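Side-chain contacts in NEQ263 (Nanoarchaeum equitans Kin4-M, PDB 5BN3), which probably binds ATP as the non-catalytic-type partner in the NeqA-NeqB core complex of an archaeal ATP synthase: residues Met332-Lys335 with His336-Tyr339; Lys349-Glu352 with Ala353-Ile356; Val291-Leu294 with Thr295-Thr299. One frame throughout, in Å; residues are numbered along the deposited sequence.

Contact 1 of 3, residues Met332-Lys335 with His336-Tyr339. With DIO (1,4-diethylene dioxide), chain N.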
ATOM      1  N   MET B 332     -36.254  23.355  -7.561  1.00 43.28           N
ATOM      2  CA  MET B 332     -35.894  24.771  -7.543  1.00 50.72           C
ATOM      3  C   MET B 332     -36.599  25.591  -8.620  1.00 50.15           C
ATOM      4  O   MET B 332     -36.724  25.159  -9.768  1.00 45.50           O
ATOM      5  CB  MET B 332     -34.379  24.931  -7.680  1.00 46.41           C
ATOM      6  CG  MET B 332     -33.602  24.250  -6.575  1.00 49.54           C
ATOM      7  SD  MET B 332     -31.860  24.011  -6.972  1.00 68.23           S
ATOM      8  CE  MET B 332     -31.317  25.709  -7.064  1.00 50.10           C
ATOM      9  N   SER B 333     -37.051  26.781  -8.236  1.00 48.48           N
ATOM     10  CA  SER B 333     -37.596  27.748  -9.181  1.00 55.02           C
ATOM     11  C   SER B 333     -36.456  28.271 -10.041  1.00 47.54           C
ATOM     12  O   SER B 333     -35.289  27.998  -9.756  1.00 42.25           O
ATOM     13  CB  SER B 333     -38.254  28.909  -8.435  1.00 46.43           C
ATOM     14  OG  SER B 333     -37.287  29.708  -7.773  1.00 41.14           O
ATOM     15  N   LYS B 334     -36.779  29.014 -11.094  1.00 46.61           N
ATOM     16  CA  LYS B 334     -35.738  29.607 -11.926  1.00 49.69           C
ATOM     17  C   LYS B 334     -34.924  30.622 -11.131  1.00 36.47           C
ATOM     18  O   LYS B 334     -33.715  30.735 -11.319  1.00 51.89           O
ATOM     19  CB  LYS B 334     -36.332  30.250 -13.181  1.00 58.12           C
ATOM     20  CG  LYS B 334     -36.774  29.245 -14.230  1.00 80.52           C
ATOM     21  CD  LYS B 334     -35.620  28.348 -14.654  1.00 90.08           C
ATOM     22  CE  LYS B 334     -36.063  26.899 -14.791  1.00 82.12           C
ATOM     23  NZ  LYS B 334     -37.170  26.732 -15.769  1.00 89.61           N
ATOM     24  N   LYS B 335     -35.593  31.347 -10.240  1.00 44.30           N
ATOM     25  CA  LYS B 335     -34.918  32.299  -9.364  1.00 46.02           C
ATOM     26  C   LYS B 335     -33.975  31.580  -8.401  1.00 44.83           C
ATOM     27  O   LYS B 335     -32.847  32.015  -8.180  1.00 48.33           O
ATOM     28  CB  LYS B 335     -35.941  33.113  -8.569  1.00 50.30           C
ATOM     29  CG  LYS B 335     -35.318  34.143  -7.636  1.00 50.09           C
ATOM     30  CD  LYS B 335     -36.368  34.811  -6.758  1.00 54.48           C
ATOM     31  CE  LYS B 335     -35.782  36.005  -6.016  1.00 72.96           C
ATOM     32  NZ  LYS B 335     -36.768  36.648  -5.101  1.00 78.50           N
ATOM     33  N   HIS B 336     -34.451  30.477  -7.831  1.00 49.37           N
ATOM     34  CA  HIS B 336     -33.663  29.681  -6.896  1.00 44.34           C
ATOM     35  C   HIS B 336     -32.422  29.122  -7.590  1.00 41.34           C
ATOM     36  O   HIS B 336     -31.327  29.133  -7.023  1.00 42.11           O
ATOM     37  CB  HIS B 336     -34.523  28.548  -6.335  1.00 42.25           C
ATOM     38  CG  HIS B 336     -33.951  27.886  -5.118  1.00 45.28           C
ATOM     39  ND1 HIS B 336     -34.731  27.211  -4.210  1.00 42.97           N
ATOM     40  CD2 HIS B 336     -32.676  27.792  -4.669  1.00 40.44           C
ATOM     41  CE1 HIS B 336     -33.963  26.728  -3.245  1.00 39.40           C
ATOM     42  NE2 HIS B 336     -32.715  27.065  -3.503  1.00 39.77           N
ATOM     43  N   LYS B 337     -32.598  28.639  -8.817  1.00 43.03           N
ATOM     44  CA  LYS B 337     -31.486  28.122  -9.611  1.00 45.17           C
ATOM     45  C   LYS B 337     -30.440  29.196  -9.866  1.00 49.54           C
ATOM     46  O   LYS B 337     -29.239  28.932  -9.815  1.00 38.94           O
ATOM     47  CB  LYS B 337     -31.992  27.553 -10.941  1.00 45.35           C
ATOM     48  CG  LYS B 337     -32.815  26.282 -10.796  1.00 59.30           C
ATOM     49  CD  LYS B 337     -33.449  25.871 -12.122  1.00 59.46           C
ATOM     50  CE  LYS B 337     -34.320  24.630 -11.955  1.00 65.56           C
ATOM     51  NZ  LYS B 337     -35.001  24.234 -13.220  1.00 77.10           N
ATOM     52  N   LYS B 338     -30.906  30.410 -10.135  1.00 48.44           N
ATOM     53  CA  LYS B 338     -30.018  31.534 -10.399  1.00 55.63           C
ATOM     54  C   LYS B 338     -29.152  31.861  -9.185  1.00 40.50           C
ATOM     55  O   LYS B 338     -27.947  32.083  -9.314  1.00 48.99           O
ATOM     56  CB  LYS B 338     -30.830  32.763 -10.816  1.00 57.56           C
ATOM     57  CG  LYS B 338     -29.985  33.980 -11.137  1.00 77.11           C
ATOM     58  CD  LYS B 338     -30.839  35.231 -11.270  1.00 98.01           C
ATOM     59  CE  LYS B 338     -29.974  36.479 -11.333  1.00109.93           C
ATOM     60  NZ  LYS B 338     -29.015  36.432 -12.471  1.00 92.16           N
ATOM     61  N   TYR B 339     -29.766  31.884  -8.005  1.00 40.60           N
ATOM     62  CA  TYR B 339     -29.038  32.179  -6.774  1.00 41.02           C
ATOM     63  C   TYR B 339     -28.031  31.086  -6.425  1.00 44.41           C
ATOM     64  O   TYR B 339     -26.921  31.380  -5.985  1.00 41.30           O
ATOM     65  CB  TYR B 339     -30.008  32.400  -5.609  1.00 51.67           C
ATOM     66  CG  TYR B 339     -30.486  33.827  -5.476  1.00 53.24           C
ATOM     67  CD1 TYR B 339     -29.722  34.773  -4.810  1.00 49.16           C
ATOM     68  CD2 TYR B 339     -31.701  34.226  -6.013  1.00 61.46           C
ATOM     69  CE1 TYR B 339     -30.153  36.078  -4.685  1.00 60.61           C
ATOM     70  CE2 TYR B 339     -32.141  35.528  -5.894  1.00 56.30           C
ATOM     71  CZ  TYR B 339     -31.362  36.450  -5.229  1.00 62.96           C
ATOM     72  OH  TYR B 339     -31.793  37.748  -5.104  1.00 65.03           O
TER
HETATM   73  C1  DIO N 502     -37.929  28.840  -4.756  1.00 78.91           C
HETATM   74  C2  DIO N 502     -38.187  26.695  -5.323  1.00 59.85           C
HETATM   75  C1' DIO N 502     -38.863  28.652  -3.606  1.00 90.15           C
HETATM   76  C2' DIO N 502     -39.119  26.494  -4.178  1.00 78.81           C
HETATM   77  O1  DIO N 502     -37.256  27.660  -4.997  1.00 69.70           O
HETATM   78  O1' DIO N 502     -39.790  27.675  -3.916  1.00101.35           O

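Contact 2 of 3, residues Lys349-Glu352 with Ala353-Ile356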
ATOM      1  N   LYS B 349     -14.597  30.579  -7.348  1.00 49.78           N
ATOM      2  CA  LYS B 349     -13.636  31.533  -7.889  1.00 58.11           C
ATOM      3  C   LYS B 349     -12.950  32.290  -6.754  1.00 54.14           C
ATOM      4  O   LYS B 349     -11.763  32.605  -6.834  1.00 49.87           O
ATOM      5  CB  LYS B 349     -14.329  32.500  -8.854  1.00 54.27           C
ATOM      6  CG  LYS B 349     -13.379  33.414  -9.615  1.00 66.93           C
ATOM      7  CD  LYS B 349     -13.860  33.645 -11.043  1.00 78.32           C
ATOM      8  CE  LYS B 349     -12.931  34.585 -11.802  1.00 76.68           C
ATOM      9  NZ  LYS B 349     -11.523  34.099 -11.828  1.00 88.85           N
ATOM     10  N   GLY B 350     -13.701  32.559  -5.688  1.00 48.66           N
ATOM     11  CA  GLY B 350     -13.147  33.203  -4.511  1.00 44.07           C
ATOM     12  C   GLY B 350     -12.095  32.350  -3.828  1.00 56.43           C
ATOM     13  O   GLY B 350     -11.101  32.872  -3.322  1.00 52.58           O
ATOM     14  N   LEU B 351     -12.312  31.038  -3.816  1.00 43.24           N
ATOM     15  CA  LEU B 351     -11.374  30.114  -3.182  1.00 45.63           C
ATOM     16  C   LEU B 351     -10.074  29.986  -3.975  1.00 45.30           C
ATOM     17  O   LEU B 351      -8.995  29.856  -3.393  1.00 50.60           O
ATOM     18  CB  LEU B 351     -12.018  28.740  -2.981  1.00 48.95           C
ATOM     19  CG  LEU B 351     -13.128  28.665  -1.931  1.00 53.30           C
ATOM     20  CD1 LEU B 351     -13.665  27.250  -1.800  1.00 53.10           C
ATOM     21  CD2 LEU B 351     -12.612  29.153  -0.599  1.00 42.12           C
ATOM     22  N   GLU B 352     -10.185  30.013  -5.301  1.00 46.19           N
ATOM     23  CA  GLU B 352      -9.012  30.006  -6.168  1.00 64.76           C
ATOM     24  C   GLU B 352      -8.187  31.262  -5.920  1.00 60.88           C
ATOM     25  O   GLU B 352      -6.966  31.199  -5.793  1.00 59.00           O
ATOM     26  CB  GLU B 352      -9.433  29.944  -7.639  1.00 54.08           C
ATOM     27  CG  GLU B 352     -10.224  28.701  -8.026  1.00 68.68           C
ATOM     28  CD  GLU B 352     -10.758  28.775  -9.445  1.00 88.83           C
ATOM     29  OE1 GLU B 352     -10.640  29.852 -10.070  1.00 80.41           O
ATOM     30  OE2 GLU B 352     -11.295  27.759  -9.936  1.00 83.90           O
ATOM     31  N   ALA B 353      -8.868  32.401  -5.846  1.00 54.81           N
ATOM     32  CA  ALA B 353      -8.213  33.670  -5.554  1.00 62.76           C
ATOM     33  C   ALA B 353      -7.565  33.655  -4.173  1.00 71.03           C
ATOM     34  O   ALA B 353      -6.557  34.323  -3.944  1.00 77.80           O
ATOM     35  CB  ALA B 353      -9.206  34.807  -5.658  1.00 63.64           C
ATOM     36  N   ARG B 354      -8.155  32.897  -3.254  1.00 69.82           N
ATOM     37  CA  ARG B 354      -7.606  32.748  -1.911  1.00 59.55           C
ATOM     38  C   ARG B 354      -6.309  31.940  -1.927  1.00 71.02           C
ATOM     39  O   ARG B 354      -5.363  32.255  -1.204  1.00 64.92           O
ATOM     40  CB  ARG B 354      -8.632  32.084  -0.986  1.00 60.27           C
ATOM     41  CG  ARG B 354      -8.144  31.883   0.440  1.00 61.30           C
ATOM     42  CD  ARG B 354      -9.170  31.151   1.294  1.00 49.28           C
ATOM     43  NE  ARG B 354     -10.356  31.958   1.569  1.00 63.15           N
ATOM     44  CZ  ARG B 354     -11.436  31.512   2.205  1.00 61.77           C
ATOM     45  NH1 ARG B 354     -11.487  30.258   2.632  1.00 52.62           N
ATOM     46  NH2 ARG B 354     -12.468  32.318   2.411  1.00 52.55           N
ATOM     47  N   ASP B 355      -6.275  30.898  -2.756  1.00 65.08           N
ATOM     48  CA  ASP B 355      -5.096  30.043  -2.884  1.00 70.93           C
ATOM     49  C   ASP B 355      -3.857  30.828  -3.316  1.00 78.45           C
ATOM     50  O   ASP B 355      -2.782  30.670  -2.734  1.00 79.02           O
ATOM     51  CB  ASP B 355      -5.366  28.902  -3.871  1.00 71.30           C
ATOM     52  CG  ASP B 355      -6.200  27.785  -3.263  1.00 91.07           C
ATOM     53  OD1 ASP B 355      -6.017  27.489  -2.063  1.00 94.62           O
ATOM     54  OD2 ASP B 355      -7.031  27.198  -3.988  1.00 91.98           O
ATOM     55  N   ILE B 356      -4.014  31.679  -4.327  1.00 64.34           N
ATOM     56  CA  ILE B 356      -2.897  32.471  -4.843  1.00 87.02           C
ATOM     57  C   ILE B 356      -2.581  33.666  -3.938  1.00 87.76           C
ATOM     58  O   ILE B 356      -1.513  34.268  -4.040  1.00 92.41           O
ATOM     59  CB  ILE B 356      -3.133  32.926  -6.311  1.00 72.08           C
ATOM     60  CG1 ILE B 356      -3.643  34.368  -6.383  1.00 82.38           C
ATOM     61  CG2 ILE B 356      -4.079  31.970  -7.026  1.00 71.22           C
ATOM     62  CD1 ILE B 356      -2.622  35.340  -6.950  1.00 87.99           C
TER
HETATM   63  O   HOH W   1      -8.242  28.346  -0.945  1.00 72.67           O

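Contact 3 of 3, residues Val291-Leu294 with Thr295-Thr299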
ATOM      1  N   VAL B 291     -16.017   3.374   3.153  1.00 26.63           N
ATOM      2  CA  VAL B 291     -17.373   3.646   3.640  1.00 28.71           C
ATOM      3  C   VAL B 291     -17.995   4.942   3.081  1.00 28.38           C
ATOM      4  O   VAL B 291     -19.084   4.900   2.509  1.00 26.51           O
ATOM      5  CB  VAL B 291     -17.476   3.581   5.183  1.00 32.13           C
ATOM      6  CG1 VAL B 291     -18.874   3.957   5.644  1.00 30.46           C
ATOM      7  CG2 VAL B 291     -17.113   2.191   5.676  1.00 36.12           C
ATOM      8  N   PRO B 292     -17.314   6.096   3.234  1.00 27.57           N
ATOM      9  CA  PRO B 292     -17.918   7.272   2.593  1.00 24.89           C
ATOM     10  C   PRO B 292     -17.927   7.194   1.068  1.00 23.54           C
ATOM     11  O   PRO B 292     -18.828   7.758   0.445  1.00 28.14           O
ATOM     12  CB  PRO B 292     -17.027   8.434   3.058  1.00 27.74           C
ATOM     13  CG  PRO B 292     -15.740   7.798   3.468  1.00 27.12           C
ATOM     14  CD  PRO B 292     -16.121   6.454   4.024  1.00 28.37           C
ATOM     15  N   ASP B 293     -16.944   6.521   0.474  1.00 27.47           N
ATOM     16  CA  ASP B 293     -16.883   6.413  -0.980  1.00 32.96           C
ATOM     17  C   ASP B 293     -18.053   5.613  -1.550  1.00 34.21           C
ATOM     18  O   ASP B 293     -18.704   6.049  -2.502  1.00 29.38           O
ATOM     19  CB  ASP B 293     -15.554   5.797  -1.428  1.00 32.29           C
ATOM     20  CG  ASP B 293     -15.435   5.708  -2.933  1.00 43.41           C
ATOM     21  OD1 ASP B 293     -15.376   6.772  -3.589  1.00 33.83           O
ATOM     22  OD2 ASP B 293     -15.397   4.580  -3.470  1.00 36.13           O
ATOM     23  N   LEU B 294     -18.322   4.446  -0.970  1.00 27.42           N
ATOM     24  CA  LEU B 294     -19.453   3.629  -1.415  1.00 27.69           C
ATOM     25  C   LEU B 294     -20.781   4.324  -1.133  1.00 29.63           C
ATOM     26  O   LEU B 294     -21.708   4.262  -1.944  1.00 32.06           O
ATOM     27  CB  LEU B 294     -19.424   2.243  -0.761  1.00 29.20           C
ATOM     28  CG  LEU B 294     -18.285   1.302  -1.162  1.00 29.32           C
ATOM     29  CD1 LEU B 294     -18.496  -0.088  -0.579  1.00 37.90           C
ATOM     30  CD2 LEU B 294     -18.140   1.230  -2.672  1.00 35.48           C
ATOM     31  N   THR B 295     -20.870   4.991   0.015  1.00 28.83           N
ATOM     32  CA  THR B 295     -22.081   5.723   0.375  1.00 29.51           C
ATOM     33  C   THR B 295     -22.318   6.858  -0.615  1.00 28.62           C
ATOM     34  O   THR B 295     -23.455   7.114  -1.026  1.00 29.02           O
ATOM     35  CB  THR B 295     -21.991   6.276   1.809  1.00 33.56           C
ATOM     36  OG1 THR B 295     -21.921   5.182   2.734  1.00 32.16           O
ATOM     37  CG2 THR B 295     -23.207   7.133   2.140  1.00 32.10           C
ATOM     38  N   GLY B 296     -21.239   7.529  -1.008  1.00 30.18           N
ATOM     39  CA  GLY B 296     -21.323   8.577  -2.010  1.00 31.99           C
ATOM     40  C   GLY B 296     -21.885   8.064  -3.323  1.00 31.34           C
ATOM     41  O   GLY B 296     -22.659   8.757  -3.983  1.00 29.79           O
ATOM     42  N   TYR B 297     -21.503   6.845  -3.697  1.00 28.63           N
ATOM     43  CA  TYR B 297     -21.990   6.227  -4.931  1.00 26.31           C
ATOM     44  C   TYR B 297     -23.453   5.788  -4.862  1.00 27.85           C
ATOM     45  O   TYR B 297     -24.040   5.415  -5.882  1.00 30.26           O
ATOM     46  CB  TYR B 297     -21.124   5.016  -5.303  1.00 26.87           C
ATOM     47  CG  TYR B 297     -19.873   5.336  -6.092  1.00 27.12           C
ATOM     48  CD1 TYR B 297     -19.952   5.874  -7.367  1.00 34.27           C
ATOM     49  CD2 TYR B 297     -18.615   5.070  -5.571  1.00 28.04           C
ATOM     50  CE1 TYR B 297     -18.811   6.159  -8.093  1.00 30.36           C
ATOM     51  CE2 TYR B 297     -17.467   5.350  -6.294  1.00 27.31           C
ATOM     52  CZ  TYR B 297     -17.575   5.893  -7.554  1.00 33.69           C
ATOM     53  OH  TYR B 297     -16.446   6.176  -8.289  1.00 33.48           O
ATOM     54  N   ILE B 298     -24.038   5.817  -3.667  1.00 30.80           N
ATOM     55  CA  ILE B 298     -25.416   5.352  -3.484  1.00 31.35           C
ATOM     56  C   ILE B 298     -26.408   6.465  -3.140  1.00 25.61           C
ATOM     57  O   ILE B 298     -27.437   6.606  -3.802  1.00 32.47           O
ATOM     58  CB  ILE B 298     -25.506   4.261  -2.399  1.00 33.23           C
ATOM     59  CG1 ILE B 298     -24.627   3.071  -2.782  1.00 29.08           C
ATOM     60  CG2 ILE B 298     -26.947   3.805  -2.226  1.00 30.32           C
ATOM     61  CD1 ILE B 298     -24.266   2.182  -1.610  1.00 32.66           C
ATOM     62  N   THR B 299     -26.116   7.240  -2.100  1.00 30.46           N
ATOM     63  CA  THR B 299     -27.009   8.333  -1.713  1.00 32.47           C
ATOM     64  C   THR B 299     -27.114   9.374  -2.820  1.00 27.30           C
ATOM     65  O   THR B 299     -26.249   9.458  -3.695  1.00 31.31           O
ATOM     66  CB  THR B 299     -26.597   9.004  -0.377  1.00 36.08           C
ATOM     67  OG1 THR B 299     -25.280   9.558  -0.490  1.00 34.93           O
ATOM     68  CG2 THR B 299     -26.631   7.997   0.761  1.00 30.37           C
TER

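Contact 1 of 3, residues Met332-Lys335 with His336-Tyr339
Ser333 and His336 meet in an N-cap: the serine hydroxyl, ahead of the first turn of helix 334-356, accepts the backbone N-H of His336, with OG 2.9 Å from N. The chi1 of 69° sets OG between the serine's own N and carbonyl carbon, which turns it back over the helix start. A dioxane molecule, probably from the crystallisation liquor, accepts at the imidazole edge, its O1 2.7 Å from His336 ND1. Met332, the residue before the cap, crosses the imidazole at about a right angle. Its CG lies 3.9 Å from the ring centroid of His336, 9° off the normal, a CH-pi contact, and SD sits farther out over the same face. A bend at chi3 then curls the methyl inward, so that CE comes 3.5 Å from His336 CD2. Lys334 and Lys337 run alongside each other and bring two like charges near, Lys334 NZ to Lys337 NZ 4.2 Å, probably an unfavourable arrangement. The extended Lys335 chain lies beside the Tyr339 ring, with Lys335 CG at the ring edge. In the second shell, Phe398 of helix 394-408 meets His336 edge-to-face and stacks on Tyr339, whose OH is hydrogen-bonded to Asp402 OD2.

Contact 2 of 3, residues Lys349-Glu352 with Ala353-Ile356
Leu351 and Arg354 lie side by side and point the same way, the leucine methyl CD2 resting over one face of the guanidinium. The methyl is 3.6 Å from Arg354 NH1, offset toward the rim of the flat group. Two different first torsions bring them together: Leu351 sends CG opposite its carbonyl carbon (chi1 -70°), whereas Arg354 extends CG opposite its backbone N (chi1 180°). The arginine chain stays straight through chi2 and then bends at chi3 (-69°), which turns the guanidinium against the leucine. Its NH1 forms a salt bridge with Glu380 on helix 367-384, so the group is gripped at a polar end while Leu351 covers part of a face.

All this happens on the last turns of helix 334-356, where i to i+4 backbone bonds run from Ala353 N to Lys349 O and from Arg354 N to Gly350 O. Arg354 joins two helices of this C-terminal region of the A/V-type family, since besides its bridge to Glu380 it packs on Leu373 and Ala376 of helix 367-384. Within the helix itself, the buried methyl CB of Ala353 sits 3.6 Å from Lys349 O.

Asp355 turns its carboxylate back along the helix. A water links it to the preceding turn, donating to Leu351 O at 3.0 Å and, weakly, to Asp355 OD1. Leu351 O also takes the Asp355 N-H at 3.0 Å and thus serves two donors. Glu352 keeps CG opposite its carbonyl carbon and an extended chain beyond it; it and Leu351 pack against Lys411 and Tyr410 of the neighbouring alpha chain. Ile356 departs from the staggered positions at both side-chain torsions, and its CG2 branch makes a tight approach, 3.2 Å from Glu352 O, beside a weak bond from Ile356 N to that same oxygen.

Contact 3 of 3, residues Val291-Leu294 with Thr295-Thr299
Val291 O receives two bonds from Thr295, one from the backbone N at 3.1 Å and one from the side-chain OG1 at 2.9 Å, arriving from opposite faces of the carbonyl plane. The threonine hydroxyl can do this because OG1 lies beside its own backbone N (chi1 -64°), facing the preceding turn; it is also bonded to Tyr263 OH. Pro292 follows, its carbonyl oxygen accepting from Gly296 N at 2.8 Å. Asp293 comes next: its O takes the N-H of Tyr297, while its carboxylate runs alongside the phenol. The two planes stand 87° apart, with OD2 at the ring edge, 3.6 Å from Tyr297 CE2. The Leu294 side chain packs on Leu255 of helix 255-263, and Leu294 O is approached by Ile298 CD1 at 3.3 Å. Beyond the ring, Tyr297 OH bonds Pro381 O of the neighbouring alpha chain, and Arg324 of that chain makes a cation-pi contact with the ring. Gly296 O bonds Arg326, an ADP-binding residue in a structure of this protein. Short helix 290-296 lies in the nucleotide-binding P-loop NTPase domain, and Tyr297 puts its exit at an intersubunit face, the side chain about 5 Å from a bound ADP.

Overall arrangement
From the N terminus, contact 3 comes first, on short helix 290-296 between strands 273-281 and 301-304 of the nucleotide-binding domain. The chain then passes strand 324-325 into helix 334-356, which carries both remaining contacts: contact 1 at its start and contact 2 near its end, their centres about 25 Å apart. Each joins adjoining segments and closes just a helical turn or cap, so the three run in series, neither nesting nor crossing, and none touches another. Contact 3 joins the central sheet to the alpha-chain interface. Contact 1 faces helix 394-408 and strand 110-111, whereas contact 2 faces helix 367-384 and the alpha chain.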